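Local coordinates for GTP-binding protein (Sulfolobus solfataricus P2, PDB 2QTF) that hydrolyses GTP and associates with the 50S ribosomal subunit, possibly acting in protein synthesis or ribosome biogenesis, at residues 347-350 / 351-355; 39-42 / 43-47. One frame throughout, in Å; residues are numbered along the deposited sequence.

Interaction 1: 347-350 / 351-355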
loop_
_atom_site.group_PDB
_atom_site.type_symbol
_atom_site.label_atom_id
_atom_site.label_comp_id
_atom_site.label_asym_id
_atom_site.label_seq_id
_atom_site.Cartn_x
_atom_site.Cartn_y
_atom_site.Cartn_z
ATOM N N LYS A 347 -2.723 22.076 -11.963
ATOM C CA LYS A 347 -2.506 20.986 -12.956
ATOM C C LYS A 347 -3.604 19.903 -12.908
ATOM O O LYS A 347 -4.028 19.443 -13.948
ATOM C CB LYS A 347 -1.151 20.322 -12.758
ATOM C CG LYS A 347 -0.018 21.294 -13.017
ATOM C CD LYS A 347 0.086 21.507 -14.558
ATOM C CE LYS A 347 1.136 22.640 -14.858
ATOM N NZ LYS A 347 1.222 22.503 -16.301
ATOM N N ILE A 348 -4.104 19.577 -11.745
ATOM C CA ILE A 348 -5.260 18.671 -11.653
ATOM C C ILE A 348 -6.517 19.214 -12.298
ATOM O O ILE A 348 -7.201 18.536 -13.076
ATOM C CB ILE A 348 -5.525 18.334 -10.197
ATOM C CG1 ILE A 348 -4.375 17.364 -9.729
ATOM C CG2 ILE A 348 -6.867 17.612 -10.071
ATOM C CD1 ILE A 348 -4.363 17.251 -8.239
ATOM N N TYR A 349 -6.791 20.497 -12.046
ATOM C CA TYR A 349 -7.849 21.172 -12.817
ATOM C C TYR A 349 -7.607 21.092 -14.340
ATOM O O TYR A 349 -8.511 20.816 -15.146
ATOM C CB TYR A 349 -8.004 22.695 -12.388
ATOM C CG TYR A 349 -9.185 23.328 -13.111
ATOM C CD1 TYR A 349 -10.514 23.035 -12.692
ATOM C CD2 TYR A 349 -8.988 24.188 -14.160
ATOM C CE1 TYR A 349 -11.620 23.608 -13.347
ATOM C CE2 TYR A 349 -10.081 24.790 -14.839
ATOM C CZ TYR A 349 -11.378 24.491 -14.421
ATOM O OH TYR A 349 -12.433 25.051 -15.083
ATOM N N GLN A 350 -6.413 21.365 -14.787
ATOM C CA GLN A 350 -6.208 21.390 -16.224
ATOM C C GLN A 350 -6.350 19.974 -16.790
ATOM O O GLN A 350 -6.813 19.768 -17.895
ATOM C CB GLN A 350 -4.798 21.844 -16.565
ATOM C CG GLN A 350 -4.406 23.349 -16.357
ATOM C CD GLN A 350 -2.840 23.551 -16.290
ATOM O OE1 GLN A 350 -2.073 22.860 -17.017
ATOM N NE2 GLN A 350 -2.382 24.462 -15.396
ATOM N N LEU A 351 -5.917 18.972 -16.020
ATOM C CA LEU A 351 -6.073 17.555 -16.474
ATOM C C LEU A 351 -7.558 17.243 -16.556
ATOM O O LEU A 351 -8.027 16.636 -17.513
ATOM C CB LEU A 351 -5.367 16.641 -15.444
ATOM C CG LEU A 351 -5.449 15.100 -15.583
ATOM C CD1 LEU A 351 -5.082 14.665 -17.007
ATOM C CD2 LEU A 351 -4.365 14.611 -14.489
ATOM N N ALA A 352 -8.300 17.668 -15.554
ATOM C CA ALA A 352 -9.746 17.378 -15.435
ATOM C C ALA A 352 -10.520 18.042 -16.615
ATOM O O ALA A 352 -11.398 17.424 -17.256
ATOM C CB ALA A 352 -10.312 17.781 -14.076
ATOM N N THR A 353 -10.087 19.241 -16.970
ATOM C CA THR A 353 -10.556 19.957 -18.170
ATOM C C THR A 353 -10.163 19.213 -19.442
ATOM O O THR A 353 -11.033 18.959 -20.280
ATOM C CB THR A 353 -9.949 21.403 -18.214
ATOM O OG1 THR A 353 -10.340 22.065 -16.997
ATOM C CG2 THR A 353 -10.524 22.166 -19.393
ATOM N N GLN A 354 -8.881 18.854 -19.604
ATOM C CA GLN A 354 -8.527 18.003 -20.732
ATOM C C GLN A 354 -9.378 16.709 -20.901
ATOM O O GLN A 354 -9.837 16.379 -22.031
ATOM C CB GLN A 354 -7.047 17.706 -20.754
ATOM C CG GLN A 354 -6.657 16.639 -21.763
ATOM C CD GLN A 354 -5.161 16.365 -21.729
ATOM O OE1 GLN A 354 -4.348 17.288 -21.806
ATOM N NE2 GLN A 354 -4.790 15.102 -21.615
ATOM N N LEU A 355 -9.629 16.007 -19.798
ATOM C CA LEU A 355 -10.390 14.806 -19.852
ATOM C C LEU A 355 -11.810 15.117 -20.312
ATOM O O LEU A 355 -12.380 14.354 -21.084
ATOM C CB LEU A 355 -10.429 14.122 -18.486
ATOM C CG LEU A 355 -9.029 13.556 -18.102
ATOM C CD1 LEU A 355 -9.042 13.176 -16.637
ATOM C CD2 LEU A 355 -8.648 12.388 -19.056
#

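Interaction 2: 39-42 / 43-47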
loop_
_atom_site.group_PDB
_atom_site.type_symbol
_atom_site.label_atom_id
_atom_site.label_comp_id
_atom_site.label_asym_id
_atom_site.label_seq_id
_atom_site.Cartn_x
_atom_site.Cartn_y
_atom_site.Cartn_z
ATOM N N VAL A 39 10.169 -19.725 21.401
ATOM C CA VAL A 39 9.718 -20.859 20.603
ATOM C C VAL A 39 8.213 -20.930 20.491
ATOM O O VAL A 39 7.667 -21.318 19.434
ATOM C CB VAL A 39 10.210 -22.203 21.198
ATOM C CG1 VAL A 39 9.802 -23.339 20.268
ATOM C CG2 VAL A 39 11.771 -22.181 21.424
ATOM N N LYS A 40 7.531 -20.561 21.577
ATOM C CA LYS A 40 6.091 -20.533 21.560
ATOM C C LYS A 40 5.525 -19.226 21.064
ATOM O O LYS A 40 4.596 -19.243 20.260
ATOM C CB LYS A 40 5.481 -20.846 22.938
ATOM C CG LYS A 40 5.884 -22.218 23.523
ATOM C CD LYS A 40 5.353 -22.352 24.965
ATOM C CE LYS A 40 3.751 -22.327 25.030
ATOM N NZ LYS A 40 3.051 -22.423 26.406
ATOM N N PHE A 41 6.047 -18.090 21.539
ATOM C CA PHE A 41 5.327 -16.838 21.350
ATOM C C PHE A 41 6.017 -15.891 20.420
ATOM O O PHE A 41 5.553 -14.750 20.198
ATOM C CB PHE A 41 5.194 -16.171 22.711
ATOM C CG PHE A 41 4.461 -17.043 23.723
ATOM C CD1 PHE A 41 3.075 -17.201 23.653
ATOM C CD2 PHE A 41 5.201 -17.710 24.716
ATOM C CE1 PHE A 41 2.330 -18.024 24.623
ATOM C CE2 PHE A 41 4.547 -18.514 25.653
ATOM C CZ PHE A 41 3.090 -18.682 25.632
ATOM N N TYR A 42 7.174 -16.317 19.941
ATOM C CA TYR A 42 8.014 -15.445 19.056
ATOM C C TYR A 42 8.566 -14.220 19.817
ATOM O O TYR A 42 9.824 -14.070 20.062
ATOM C CB TYR A 42 7.216 -14.998 17.732
ATOM C CG TYR A 42 8.149 -14.250 16.810
ATOM C CD1 TYR A 42 9.092 -14.956 16.064
ATOM C CD2 TYR A 42 8.245 -12.925 16.851
ATOM C CE1 TYR A 42 10.021 -14.290 15.298
ATOM C CE2 TYR A 42 9.167 -12.198 16.063
ATOM C CZ TYR A 42 10.062 -12.910 15.324
ATOM O OH TYR A 42 10.991 -12.244 14.586
ATOM N N ILE A 43 7.671 -13.289 20.183
ATOM C CA ILE A 43 8.103 -12.203 21.025
ATOM C C ILE A 43 8.243 -12.712 22.495
ATOM O O ILE A 43 7.814 -13.806 22.781
ATOM C CB ILE A 43 7.163 -10.929 20.963
ATOM C CG1 ILE A 43 5.803 -11.254 21.475
ATOM C CG2 ILE A 43 7.099 -10.400 19.428
ATOM C CD1 ILE A 43 4.888 -9.950 21.728
ATOM N N GLN A 44 8.798 -11.902 23.376
ATOM C CA GLN A 44 9.031 -12.353 24.753
ATOM C C GLN A 44 7.713 -12.395 25.512
ATOM O O GLN A 44 6.762 -11.643 25.202
ATOM C CB GLN A 44 10.085 -11.441 25.431
ATOM C CG GLN A 44 11.626 -11.664 24.836
ATOM C CD GLN A 44 12.064 -13.144 24.411
ATOM O OE1 GLN A 44 11.922 -14.120 25.174
ATOM N NE2 GLN A 44 12.551 -13.297 23.132
ATOM N N TYR A 45 7.605 -13.360 26.446
ATOM C CA TYR A 45 6.358 -13.584 27.099
ATOM C C TYR A 45 5.900 -12.383 27.899
ATOM O O TYR A 45 4.737 -12.033 27.909
ATOM C CB TYR A 45 6.552 -14.792 27.983
ATOM C CG TYR A 45 5.310 -15.259 28.722
ATOM C CD1 TYR A 45 4.314 -15.973 28.053
ATOM C CD2 TYR A 45 5.171 -15.054 30.141
ATOM C CE1 TYR A 45 3.236 -16.452 28.713
ATOM C CE2 TYR A 45 4.029 -15.517 30.814
ATOM C CZ TYR A 45 3.094 -16.273 30.128
ATOM O OH TYR A 45 1.911 -16.816 30.662
ATOM N N ASP A 46 6.811 -11.700 28.564
ATOM C CA ASP A 46 6.402 -10.551 29.350
ATOM C C ASP A 46 5.903 -9.385 28.433
ATOM O O ASP A 46 4.925 -8.726 28.766
ATOM C CB ASP A 46 7.529 -10.009 30.235
ATOM C CG ASP A 46 8.846 -9.757 29.497
ATOM O OD1 ASP A 46 9.004 -9.768 28.253
ATOM O OD2 ASP A 46 9.833 -9.488 30.212
ATOM N N LYS A 47 6.578 -9.136 27.318
ATOM C CA LYS A 47 6.041 -8.148 26.374
ATOM C C LYS A 47 4.626 -8.539 25.874
ATOM O O LYS A 47 3.698 -7.714 25.718
ATOM C CB LYS A 47 7.087 -7.950 25.226
ATOM C CG LYS A 47 6.716 -6.819 24.347
ATOM C CD LYS A 47 6.439 -5.501 25.053
ATOM C CE LYS A 47 7.703 -4.798 25.579
ATOM N NZ LYS A 47 7.398 -3.321 26.070
#

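Interaction 1: 347-350 / 351-355
Thr-353 lies one helical turn after Tyr-349 and folds its hydroxyl back onto that residue. With chi1 at -58°, OG1 sits beside the threonine's own backbone N and donates to Tyr-349 O at 2.9 Å, while the methyl CG2 is directed anti to that N. The same carbonyl oxygen also accepts Thr-353 N at 2.9 Å, so two donors of one residue grip it. They reach it from opposite faces of the carbonyl plane: the amide is only moderately tilted, whereas OG1 stands well above the plane, off either lone pair. OG1 also lies over one face of the tyrosine ring, displaced toward the rim, with CE2 of Tyr-349 its nearest ring atom at 3.5 Å. The ring is brought there by the extended first torsion of Tyr-349 (chi1 -175°), and its OH is anchored by a hydrogen bond to Asn-225 OD1. These residues form the last turns of helix 341-355, the C-terminal helix of the P-loop GTPase domain, which packs against the mixed sheet. The regular i to i+4 ladder runs on through Leu-351 N to Lys-347 O (2.8 Å), Ala-352 N to Ile-348 O (2.8 Å) and a nearly straight bond from Gln-354 N to Gln-350 O (2.8 Å). Ile-348 and Ala-352 rest on Ile-228, and Leu-351 on Phe-328. One turn before Leu-351, Lys-347 NZ forms a salt bridge with Asp-329 of the same strand, 327-332, with Gln-350 OE1 only a weak second partner of Lys-347 NZ at 3.4 Å.

Interaction 2: 39-42 / 43-47
The ring of Phe-41 is covered on both faces: Tyr-45 brings CD1 over one, and CB of the neighbouring Lys-40 lies over the opposite one, displaced toward the rim. The closest approach to the tyrosine is from CE2 of Phe-41 to CD1 of Tyr-45, at 3.5 Å, with CZ of Phe-41 also 3.8 Å from CE1 of Tyr-45. Their planes are inclined by 52° with centroids 5.2 Å apart, an oblique pairing in which the two side chains run side by side and point the same way. Tyr-45 reaches the phenylalanine because its CG is turned away from its own backbone N (chi1 -177°). Tyr-42 packs on Pro-34, Ile-62 and Leu-66, and its ring meets that of His-70 edge-to-face. Its CD2 touches CG2 of Ile-43 at 3.8 Å, the two side chains crossing at about a right angle. The first torsion of Ile-43 (chi1 64°) leaves CG2 beside the backbone N, where it meets that ring, and the side chain also packs on Leu-48, Ile-51 and Leu-60. Between the aromatic residues the chain reverses sharply: Tyr-42 has a positive phi, and Ile-43 N makes a short bond to Phe-41 O (2.6 Å) that is weak because it is strongly bent. Gln-44 follows as the N-cap residue, its NE2 hydrogen-bonded to Ser-36 O in the preceding loop. Phe-41 to Ile-43 form a classic gamma-turn centred on Tyr-42, which leads through the N-cap Gln-44 into helix 45-52, the helical connection of a beta-alpha-beta crossover between parallel strands 25-31 and 59-62.

In the fold
From the N terminus the chain reaches interaction 2 first, in the loop that leaves strand 25-31 of the four-stranded parallel sheet and enters helix 45-52. Interaction 1 comes some 300 residues later, at the end of helix 341-355, packed against the six-stranded mixed sheet of the GTPase domain. Each is made within one continuous stretch, so neither closes a long loop, and the two follow in series without nesting or crossing. The centres of interaction 1 and interaction 2 are about 54 Å apart, on opposite sides of the chain's centre. Interaction 2 ties a loop to helix 68-78 and strand 59-62; 347-350/351-355 lies against strands 226-232 and 327-332.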